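Local coordinates for 4-hydroxy-tetrahydrodipicolinate synthase (Methylacidiphilum fumariolicum SolV, PDB 6T3T), which probably catalyses the condensation of pyruvate with aspartate-beta-semialdehyde to 4-hydroxy-tetrahydrodipicolinate, a step of lysine biosynthesis, at residues 141-145 with 146-150; 194-197 with 198-202; 272-276 with 277-281. All coordinates share one frame; numbering follows the deposited sequence.

Overall arrangement
All three contacts lie at helix ends and join residues close in sequence. Contacts 1 and 3 are helix starts, opening helices 145-154 and 276-295, whereas contact 2 is the end of helix 192-197, where the chain enters barrel strand 202-205. Contact 2 is buried and packs against a second subunit; contact 1 is partly buried and no other chain touches it; contact 3 lies at the surface, its centre about 23 Å from the chain centre, beside a third subunit. Contacts 1 and 2, centres about 19 Å apart, both pack on helix 168-177. Methyls of I143, T147 and V148 meet in contact 1, and F195 CB meets A200 in contact 2; leucines, glutamines and proline carry contact 3.

Contact 1 of 3, residues 141-145 with 146-150; sequences VDIAV and DTVKR
I143, following D142, which is salt-bridged to R170 of helix 168-177 and hydrogen-bonded to N134, meets the first turn of helix 145-154 through one branch: I143 CG2 lies 3.5 Å from V148 CG2 and 3.9 Å from T147 CG2, and the side chain crosses both at about a right angle. At chi1 -48° this CG2 is anti to the backbone N, and it is the branch that meets the helix. A144 is the N-cap, and its contribution is made by the backbone: its O accepts a bond from V148 N at 2.9 Å, nearly straight at the hydrogen (165°). The A144 methyl adds only a loose touch, CB standing 3.8 Å from T147 OG1. That hydroxyl is held by Q112 OE1, which also accepts from A144 N, so one glutamine oxygen joins the cap residue to the third residue after it. V145 O accepts the next bond, from K149 N at 2.9 Å. The CB of V145 is directed away from the turn, and its side chain packs on R170, Q173, L174 and A177 of helix 168-177. The contact therefore starts a helix on the outer layer of a TIM barrel, following the strand that carries Y133, the predicted proton donor/acceptor; the side chain of I143 is about 6 Å from that of Y133. Its chemistry is divided: methyl groups close the buried side, while backbone carbonyls and the Q112 amide oxygen serve the polar atoms at the helix start.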
loop_
_atom_site.group_PDB
_atom_site.type_symbol
_atom_site.label_atom_id
_atom_site.label_comp_id
_atom_site.label_asym_id
_atom_site.label_seq_id
_atom_site.Cartn_x
_atom_site.Cartn_y
_atom_site.Cartn_z
ATOM N N VAL A 141 2.272 -4.932 -12.103
ATOM C CA VAL A 141 3.712 -4.820 -12.300
ATOM C C VAL A 141 4.016 -3.412 -12.806
ATOM O O VAL A 141 3.182 -2.774 -13.453
ATOM C CB VAL A 141 4.210 -5.901 -13.299
ATOM C CG1 VAL A 141 4.048 -5.423 -14.738
ATOM C CG2 VAL A 141 5.636 -6.311 -13.005
ATOM N N ASP A 142 5.217 -2.929 -12.506
ATOM C CA ASP A 142 5.679 -1.608 -12.913
ATOM C C ASP A 142 6.858 -1.783 -13.867
ATOM O O ASP A 142 7.682 -2.683 -13.681
ATOM C CB ASP A 142 6.083 -0.780 -11.673
ATOM C CG ASP A 142 6.559 0.645 -12.015
ATOM O OD1 ASP A 142 5.729 1.593 -12.076
ATOM O OD2 ASP A 142 7.787 0.831 -12.178
ATOM N N ILE A 143 6.948 -0.955 -14.906
ATOM C CA ILE A 143 8.157 -0.972 -15.717
ATOM C C ILE A 143 9.170 -0.102 -14.993
ATOM O O ILE A 143 9.005 1.116 -14.925
ATOM C CB ILE A 143 7.927 -0.473 -17.146
ATOM C CG1 ILE A 143 6.690 -1.139 -17.770
ATOM C CG2 ILE A 143 9.199 -0.753 -17.987
ATOM C CD1 ILE A 143 6.286 -0.518 -19.113
ATOM N N ALA A 144 10.182 -0.729 -14.401
ATOM C CA ALA A 144 11.213 0.025 -13.699
ATOM C C ALA A 144 11.945 0.970 -14.653
ATOM O O ALA A 144 12.083 0.695 -15.856
ATOM C CB ALA A 144 12.220 -0.926 -13.054
ATOM N N VAL A 145 12.419 2.085 -14.083
ATOM C CA VAL A 145 13.167 3.101 -14.827
ATOM C C VAL A 145 14.379 2.479 -15.511
ATOM O O VAL A 145 14.683 2.785 -16.671
ATOM C CB VAL A 145 13.600 4.253 -13.892
ATOM C CG1 VAL A 145 14.599 5.175 -14.586
ATOM C CG2 VAL A 145 12.393 5.059 -13.388
ATOM N N ASP A 146 15.119 1.636 -14.784
ATOM C CA ASP A 146 16.284 0.998 -15.380
ATOM C C ASP A 146 15.883 0.115 -16.550
ATOM O O ASP A 146 16.583 0.074 -17.571
ATOM C CB ASP A 146 17.025 0.173 -14.330
ATOM C CG ASP A 146 18.086 -0.683 -14.928
ATOM O OD1 ASP A 146 19.185 -0.141 -15.190
ATOM O OD2 ASP A 146 17.813 -1.891 -15.171
ATOM N N THR A 147 14.721 -0.548 -16.441
ATOM C CA THR A 147 14.214 -1.384 -17.530
ATOM C C THR A 147 13.867 -0.544 -18.745
ATOM O O THR A 147 14.204 -0.919 -19.871
ATOM C CB THR A 147 12.982 -2.179 -17.084
ATOM O OG1 THR A 147 13.346 -3.061 -16.020
ATOM C CG2 THR A 147 12.384 -3.018 -18.248
ATOM N N VAL A 148 13.185 0.587 -18.541
ATOM C CA VAL A 148 12.948 1.530 -19.639
ATOM C C VAL A 148 14.272 1.969 -20.268
ATOM O O VAL A 148 14.401 2.040 -21.498
ATOM C CB VAL A 148 12.133 2.747 -19.148
ATOM C CG1 VAL A 148 11.947 3.720 -20.263
ATOM C CG2 VAL A 148 10.773 2.327 -18.597
ATOM N N LYS A 149 15.278 2.271 -19.441
ATOM C CA LYS A 149 16.546 2.755 -19.980
ATOM C C LYS A 149 17.217 1.693 -20.845
ATOM O O LYS A 149 17.635 1.976 -21.974
ATOM C CB LYS A 149 17.483 3.181 -18.847
ATOM C CG LYS A 149 18.768 3.856 -19.349
ATOM C CD LYS A 149 19.637 4.366 -18.188
ATOM C CE LYS A 149 20.746 3.402 -17.840
ATOM N NZ LYS A 149 21.835 4.070 -17.058
ATOM N N ARG A 150 17.274 0.448 -20.352
ATOM C CA ARG A 150 17.878 -0.645 -21.123
ATOM C C ARG A 150 17.116 -0.892 -22.417
ATOM O O ARG A 150 17.717 -1.140 -23.472
ATOM C CB ARG A 150 17.901 -1.946 -20.301
ATOM C CG ARG A 150 18.871 -1.986 -19.118
ATOM C CD ARG A 150 18.598 -3.194 -18.178
ATOM N NE ARG A 150 18.740 -4.473 -18.892
ATOM C CZ ARG A 150 18.179 -5.626 -18.529
ATOM N NH1 ARG A 150 17.407 -5.700 -17.439
ATOM N NH2 ARG A 150 18.387 -6.715 -19.270
#

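Contact 2 of 3, residues 194-197 with 198-202; sequences PFLS and VGAVG
F195, L196, G199 and A200 form a Schellman motif that ends helix 192-197 and turns the chain into strand 202-205 of the TIM barrel. Its two defining bonds are A200 N to F195 O at 3.1 Å and G199 N to L196 O, also 3.1 Å. G199 supplies the positive phi of the reversal; a side chain there would press on the preceding carbonyl oxygen. Apolar contact follows the turn: A200 CB rests 3.8 Å from F195 CB, and L196 CD1 reaches back to within 4.2 Å of A200 CB. The F195 ring extends beyond these residues to V168 and V171 of helix 168-177. V198 packs on V171 as well as on H234 of a neighbouring subunit; its CG2 sits between its own backbone N and carbonyl carbon, from where V198 CG2 reaches F195 O (3.5 Å) and P194 O (3.6 Å). At S197, chi1 of 78° sets OG in the same kind of position, from where S197 OG donates to P194 O at 2.8 Å. An alanine here would remove that hydroxyl and is likely to leave P194 O with only the weak bond from S197 N among the donors of this turn. F195 O takes two donors from opposite faces of its carbonyl plane, V198 N lying 60° out of it and A200 N 43°.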
loop_
_atom_site.group_PDB
_atom_site.type_symbol
_atom_site.label_atom_id
_atom_site.label_comp_id
_atom_site.label_asym_id
_atom_site.label_seq_id
_atom_site.Cartn_x
_atom_site.Cartn_y
_atom_site.Cartn_z
ATOM N N PRO A 194 1.192 18.526 -13.663
ATOM C CA PRO A 194 2.431 18.312 -12.898
ATOM C C PRO A 194 3.440 17.440 -13.645
ATOM O O PRO A 194 4.654 17.621 -13.457
ATOM C CB PRO A 194 1.941 17.702 -11.561
ATOM C CG PRO A 194 0.518 17.272 -11.781
ATOM C CD PRO A 194 -0.016 18.043 -12.958
ATOM N N PHE A 195 2.979 16.516 -14.495
ATOM C CA PHE A 195 3.903 15.720 -15.302
ATOM C C PHE A 195 4.693 16.616 -16.249
ATOM O O PHE A 195 5.911 16.484 -16.363
ATOM C CB PHE A 195 3.151 14.631 -16.074
ATOM C CG PHE A 195 2.979 13.309 -15.304
ATOM C CD1 PHE A 195 2.906 13.278 -13.936
ATOM C CD2 PHE A 195 2.913 12.104 -15.979
ATOM C CE1 PHE A 195 2.741 12.078 -13.255
ATOM C CE2 PHE A 195 2.750 10.890 -15.296
ATOM C CZ PHE A 195 2.675 10.881 -13.942
ATOM N N LEU A 196 3.999 17.535 -16.939
ATOM C CA LEU A 196 4.630 18.529 -17.814
ATOM C C LEU A 196 5.702 19.358 -17.095
ATOM O O LEU A 196 6.761 19.655 -17.661
ATOM C CB LEU A 196 3.543 19.476 -18.345
ATOM C CG LEU A 196 2.819 19.189 -19.662
ATOM C CD1 LEU A 196 2.536 17.704 -19.849
ATOM C CD2 LEU A 196 1.537 19.985 -19.689
ATOM N N SER A 197 5.427 19.773 -15.853
ATOM C CA SER A 197 6.344 20.667 -15.148
ATOM C C SER A 197 7.708 20.021 -14.900
ATOM O O SER A 197 8.712 20.726 -14.735
ATOM C CB SER A 197 5.736 21.092 -13.811
ATOM O OG SER A 197 5.870 20.038 -12.870
ATOM N N VAL A 198 7.774 18.697 -14.839
ATOM C CA VAL A 198 9.064 18.048 -14.642
ATOM C C VAL A 198 9.541 17.305 -15.889
ATOM O O VAL A 198 10.476 16.519 -15.804
ATOM C CB VAL A 198 9.028 17.117 -13.420
ATOM C CG1 VAL A 198 8.789 17.937 -12.178
ATOM C CG2 VAL A 198 7.920 16.090 -13.561
ATOM N N GLY A 199 8.915 17.525 -17.052
ATOM C CA GLY A 199 9.527 17.080 -18.303
ATOM C C GLY A 199 8.731 16.229 -19.282
ATOM O O GLY A 199 9.200 15.967 -20.399
ATOM N N ALA A 200 7.506 15.850 -18.917
ATOM C CA ALA A 200 6.619 15.219 -19.878
ATOM C C ALA A 200 6.281 16.211 -20.986
ATOM O O ALA A 200 6.364 17.431 -20.804
ATOM C CB ALA A 200 5.357 14.716 -19.178
ATOM N N VAL A 201 5.870 15.675 -22.139
ATOM C CA VAL A 201 5.658 16.485 -23.330
ATOM C C VAL A 201 4.278 16.250 -23.927
ATOM O O VAL A 201 4.016 16.649 -25.061
ATOM C CB VAL A 201 6.775 16.244 -24.377
ATOM C CG1 VAL A 201 8.146 16.784 -23.848
ATOM C CG2 VAL A 201 6.874 14.747 -24.780
ATOM N N GLY A 202 3.388 15.597 -23.194
ATOM C CA GLY A 202 2.040 15.423 -23.687
ATOM C C GLY A 202 1.277 14.405 -22.864
ATOM O O GLY A 202 1.694 14.012 -21.767
#

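Contact 3 of 3, residues 272-276 with 277-281; sequences APLQP and QNLEK
L274 and L279 supply the apolar part of this contact, with L274 CB 4.3 Å from L279 CB and L274 CD1 lying 3.9 Å from L279 CA. The CB of L274 faces the helix, and its branch also reaches V251 and T255 of helix 251-259, where L279 touches T255 too; the two leucines thus bring the start of one helix against another. Backbone bonds form the second group. L279 N donates to Q275 O at 3.0 Å, with an angle of 165° at the hydrogen, and N278 N adds a weak bond to the same oxygen, bent to 128°. One residue on, E280 N is bonded to P276 O at 3.0 Å. Together these bonds mark a helix N-terminus: Q275 is the N-cap and P276 the first residue of helix 276-295, where proline costs nothing, since a first-turn residue has no helical carbonyl before it to bond to. The helix belongs to the C-terminal helical part that follows the eight-stranded barrel. Van der Waals contacts of Q277 and N278 make up the third group. With CG between the backbone N and the carbonyl carbon (chi1 71°) and a further bend at chi2, Q277 brings OE1 to 3.6 Å from Q275 CB. N278 lays CB 3.5 Å from Q275 O. Separately, N278 ND2 is hydrogen-bonded to E247, whose carboxylate also accepts from Q275 N. P273 packs on R117, and Q275 on E113, both of a third subunit.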
loop_
_atom_site.group_PDB
_atom_site.type_symbol
_atom_site.label_atom_id
_atom_site.label_comp_id
_atom_site.label_asym_id
_atom_site.label_seq_id
_atom_site.Cartn_x
_atom_site.Cartn_y
_atom_site.Cartn_z
ATOM N N ALA A 272 -19.862 -2.727 -16.103
ATOM C CA ALA A 272 -21.264 -2.493 -15.791
ATOM C C ALA A 272 -21.478 -1.000 -15.598
ATOM O O ALA A 272 -20.525 -0.267 -15.306
ATOM C CB ALA A 272 -21.702 -3.249 -14.529
ATOM N N PRO A 273 -22.716 -0.518 -15.761
ATOM C CA PRO A 273 -22.996 0.920 -15.593
ATOM C C PRO A 273 -22.703 1.408 -14.185
ATOM O O PRO A 273 -22.624 0.636 -13.233
ATOM C CB PRO A 273 -24.496 1.028 -15.889
ATOM C CG PRO A 273 -24.812 -0.194 -16.736
ATOM C CD PRO A 273 -23.904 -1.270 -16.211
ATOM N N LEU A 274 -22.565 2.728 -14.063
ATOM C CA LEU A 274 -22.247 3.356 -12.784
ATOM C C LEU A 274 -23.342 3.113 -11.749
ATOM O O LEU A 274 -24.524 3.006 -12.073
ATOM C CB LEU A 274 -22.066 4.862 -12.960
ATOM C CG LEU A 274 -20.950 5.331 -13.888
ATOM C CD1 LEU A 274 -21.038 6.840 -14.055
ATOM C CD2 LEU A 274 -19.605 4.939 -13.298
ATOM N N GLN A 275 -22.935 3.046 -10.489
ATOM C CA GLN A 275 -23.902 3.113 -9.400
ATOM C C GLN A 275 -24.607 4.469 -9.431
ATOM O O GLN A 275 -23.988 5.473 -9.785
ATOM C CB GLN A 275 -23.203 2.910 -8.053
ATOM C CG GLN A 275 -22.649 1.518 -7.875
ATOM C CD GLN A 275 -23.748 0.467 -7.851
ATOM O OE1 GLN A 275 -24.633 0.492 -6.982
ATOM N NE2 GLN A 275 -23.725 -0.438 -8.829
ATOM N N PRO A 276 -25.896 4.527 -9.063
ATOM C CA PRO A 276 -26.678 5.755 -9.330
ATOM C C PRO A 276 -26.095 7.018 -8.725
ATOM O O PRO A 276 -26.154 8.078 -9.354
ATOM C CB PRO A 276 -28.070 5.434 -8.734
ATOM C CG PRO A 276 -27.927 4.113 -8.016
ATOM C CD PRO A 276 -26.761 3.410 -8.649
ATOM N N GLN A 277 -25.519 6.936 -7.527
ATOM C CA GLN A 277 -24.938 8.128 -6.926
ATOM C C GLN A 277 -23.747 8.632 -7.714
ATOM O O GLN A 277 -23.506 9.846 -7.752
ATOM C CB GLN A 277 -24.528 7.849 -5.478
ATOM C CG GLN A 277 -23.308 6.920 -5.341
ATOM C CD GLN A 277 -23.657 5.429 -5.216
ATOM O OE1 GLN A 277 -24.764 4.971 -5.596
ATOM N NE2 GLN A 277 -22.706 4.659 -4.663
ATOM N N ASN A 278 -22.979 7.728 -8.334
ATOM C CA ASN A 278 -21.817 8.145 -9.113
ATOM C C ASN A 278 -22.243 8.693 -10.459
ATOM O O ASN A 278 -21.613 9.627 -10.979
ATOM C CB ASN A 278 -20.840 6.970 -9.278
ATOM C CG ASN A 278 -20.263 6.514 -7.947
ATOM O OD1 ASN A 278 -20.148 7.318 -7.030
ATOM N ND2 ASN A 278 -19.914 5.217 -7.824
ATOM N N LEU A 279 -23.315 8.128 -11.017
ATOM C CA LEU A 279 -23.928 8.685 -12.213
ATOM C C LEU A 279 -24.361 10.126 -11.975
ATOM O O LEU A 279 -24.119 11.002 -12.813
ATOM C CB LEU A 279 -25.136 7.830 -12.629
ATOM C CG LEU A 279 -25.932 8.262 -13.887
ATOM C CD1 LEU A 279 -25.055 8.123 -15.124
ATOM C CD2 LEU A 279 -27.246 7.489 -14.106
ATOM N N GLU A 280 -25.010 10.388 -10.828
ATOM C CA GLU A 280 -25.480 11.739 -10.555
ATOM C C GLU A 280 -24.317 12.698 -10.376
ATOM O O GLU A 280 -24.358 13.833 -10.865
ATOM C CB GLU A 280 -26.356 11.766 -9.312
ATOM C CG GLU A 280 -26.754 13.183 -8.889
ATOM C CD GLU A 280 -27.739 13.834 -9.867
ATOM O OE1 GLU A 280 -28.296 13.111 -10.729
ATOM O OE2 GLU A 280 -27.959 15.067 -9.768
ATOM N N LYS A 281 -23.299 12.274 -9.630
ATOM C CA LYS A 281 -22.104 13.086 -9.463
ATOM C C LYS A 281 -21.477 13.403 -10.816
ATOM O O LYS A 281 -21.123 14.553 -11.089
ATOM C CB LYS A 281 -21.113 12.358 -8.553
ATOM C CG LYS A 281 -19.774 13.039 -8.383
ATOM C CD LYS A 281 -19.926 14.327 -7.603
ATOM C CE LYS A 281 -18.622 15.115 -7.569
ATOM N NZ LYS A 281 -18.875 16.545 -7.148
#